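Local coordinates for putative cytosolic protein (PDB 6AHX), which probably acts as a copper-sensing transcriptional repressor of the CsoR family, regulating a copper-responsive operon, at residues Glu30-Ala35 against Ala54-Ala59. Numbering follows the deposited sequence.
Sequences EGHVRA and AAVRKA
Helix segments 30-35 and 54-59 run antiparallel, at 164° between their N-to-C directions, with axes 10.4 Å apart at closest approach; His32 and Val56 face each other, their CA atoms 7.3 Å apart. They belong to the long helices 20-41 and 46-70, which pair as an antiparallel helical hairpin, consistent with the all-helical fold of CsoR-type repressors, and meet near the centre of the chain. The contact is small, burying 163 Å² over both sides, and is carried by His32, Val33 and Val56, with Ala55 at its margin. His32 holds its imidazole anti to the backbone N (chi1 -165°), which brings the ring alongside Val56, the two side chains sliding past each other in opposite directions. There the CG2 methyl sits over the middle of one ring face, 3.6 Å from the ring centroid and 11° off its normal: a CH-pi contact, in which CG2 comes within 4.0 Å of every ring atom. Ala55 CB approaches the same ring obliquely beside NE2. The other branch of Val56, CG1, turns to Val33 and meets CG2 of that residue at 3.9 Å, the two side chains crossing at about a right angle. The forked Val56 thus serves both a polar ring and an aliphatic partner, and Ile29 and Ile36 of helix 20-41 also touch it. Leu26 and Leu60 of the second subunit pack on Val33 and Val56 respectively. Glu30 points away from segment 54-59 and, one turn before Arg34, forms a salt bridge with it; Glu30 OE2 and Arg34 NH2 also bridge to Arg34 NH2 and Glu30 OE2 of the second subunit, linking the chains here. Within the chain, Glu30 OE2 lies at the edge of the Arg34 guanidinium, in its plane, and takes a weak hydrogen bond from NH2 (3.5 Å).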
loop_
_atom_site.group_PDB
_atom_site.type_symbol
_atom_site.label_atom_id
_atom_site.label_comp_id
_atom_site.label_asym_id
_atom_site.label_seq_id
_atom_site.Cartn_x
_atom_site.Cartn_y
_atom_site.Cartn_z
ATOM N N GLU A 30 -1.485 -6.508 0.745
ATOM C CA GLU A 30 -1.197 -6.627 2.190
ATOM C C GLU A 30 0.107 -7.391 2.507
ATOM O O GLU A 30 0.969 -6.851 3.206
ATOM C CB GLU A 30 -2.398 -7.225 2.913
ATOM C CG GLU A 30 -2.262 -7.159 4.425
ATOM C CD GLU A 30 -3.198 -8.060 5.163
ATOM O OE1 GLU A 30 -4.284 -8.372 4.612
ATOM O OE2 GLU A 30 -2.844 -8.376 6.321
ATOM N N GLY A 31 0.254 -8.617 1.966
ATOM C CA GLY A 31 1.462 -9.440 2.163
ATOM C C GLY A 31 2.715 -8.760 1.615
ATOM O O GLY A 31 3.832 -8.916 2.092
ATOM N N HIS A 32 2.516 -7.974 0.588
ATOM C CA HIS A 32 3.613 -7.280 -0.097
ATOM C C HIS A 32 4.131 -6.182 0.835
ATOM O O HIS A 32 5.325 -6.086 1.091
ATOM C CB HIS A 32 3.086 -6.813 -1.450
ATOM C CG HIS A 32 4.135 -6.403 -2.429
ATOM N ND1 HIS A 32 5.469 -6.238 -2.106
ATOM C CD2 HIS A 32 4.018 -6.035 -3.702
ATOM C CE1 HIS A 32 6.120 -5.783 -3.146
ATOM N NE2 HIS A 32 5.261 -5.670 -4.134
ATOM N N VAL A 33 3.247 -5.402 1.398
ATOM C CA VAL A 33 3.666 -4.364 2.379
ATOM C C VAL A 33 4.342 -4.979 3.611
ATOM O O VAL A 33 5.395 -4.440 4.090
ATOM C CB VAL A 33 2.523 -3.375 2.809
ATOM C CG1 VAL A 33 3.101 -2.305 3.736
ATOM C CG2 VAL A 33 1.881 -2.655 1.639
ATOM N N ARG A 34 3.786 -6.125 4.070
ATOM C CA ARG A 34 4.392 -6.890 5.141
ATOM C C ARG A 34 5.825 -7.236 4.825
ATOM O O ARG A 34 6.697 -7.180 5.697
ATOM C CB ARG A 34 3.620 -8.169 5.415
ATOM C CG ARG A 34 4.271 -9.034 6.507
ATOM C CD ARG A 34 3.328 -10.043 7.204
ATOM N NE ARG A 34 2.423 -10.753 6.275
ATOM C CZ ARG A 34 1.103 -10.496 6.046
ATOM N NH1 ARG A 34 0.437 -11.253 5.147
ATOM N NH2 ARG A 34 0.408 -9.511 6.689
ATOM N N ALA A 35 6.084 -7.581 3.565
ATOM C CA ALA A 35 7.430 -7.977 3.154
ATOM C C ALA A 35 8.355 -6.822 3.114
ATOM O O ALA A 35 9.505 -6.931 3.558
ATOM C CB ALA A 35 7.387 -8.663 1.789
ATOM N N ALA A 54 7.188 1.470 -4.843
ATOM C CA ALA A 54 6.610 1.931 -6.078
ATOM C C ALA A 54 5.721 0.854 -6.692
ATOM O O ALA A 54 4.651 1.159 -7.212
ATOM C CB ALA A 54 7.668 2.328 -7.027
ATOM N N ALA A 55 6.153 -0.389 -6.659
ATOM C CA ALA A 55 5.297 -1.482 -7.131
ATOM C C ALA A 55 3.958 -1.569 -6.378
ATOM O O ALA A 55 2.923 -1.685 -6.978
ATOM C CB ALA A 55 6.046 -2.766 -7.023
ATOM N N VAL A 56 3.974 -1.423 -5.066
ATOM C CA VAL A 56 2.749 -1.396 -4.302
ATOM C C VAL A 56 1.834 -0.212 -4.659
ATOM O O VAL A 56 0.625 -0.380 -4.765
ATOM C CB VAL A 56 3.047 -1.414 -2.778
ATOM C CG1 VAL A 56 1.759 -1.221 -1.981
ATOM C CG2 VAL A 56 3.698 -2.729 -2.353
ATOM N N ARG A 57 2.392 0.998 -4.818
ATOM C CA ARG A 57 1.602 2.169 -5.282
ATOM C C ARG A 57 0.903 1.918 -6.623
ATOM O O ARG A 57 -0.237 2.308 -6.843
ATOM C CB ARG A 57 2.451 3.441 -5.280
ATOM C CG ARG A 57 2.910 3.849 -3.850
ATOM C CD ARG A 57 3.571 5.248 -3.788
ATOM N NE ARG A 57 2.603 6.352 -4.029
ATOM C CZ ARG A 57 2.494 7.064 -5.147
ATOM N NH1 ARG A 57 3.260 6.836 -6.157
ATOM N NH2 ARG A 57 1.585 8.030 -5.262
ATOM N N LYS A 58 1.609 1.242 -7.513
ATOM C CA LYS A 58 1.052 0.875 -8.801
ATOM C C LYS A 58 -0.056 -0.177 -8.691
ATOM O O LYS A 58 -1.083 -0.002 -9.324
ATOM C CB LYS A 58 2.191 0.424 -9.679
ATOM C CG LYS A 58 1.789 0.143 -11.087
ATOM C CD LYS A 58 3.015 -0.282 -11.899
ATOM C CE LYS A 58 2.739 -0.186 -13.413
ATOM N NZ LYS A 58 3.087 -1.481 -14.079
ATOM N N ALA A 59 0.115 -1.201 -7.850
ATOM C CA ALA A 59 -0.873 -2.234 -7.621
ATOM C C ALA A 59 -2.126 -1.653 -7.021
ATOM O O ALA A 59 -3.258 -2.029 -7.405
ATOM C CB ALA A 59 -0.310 -3.297 -6.690
#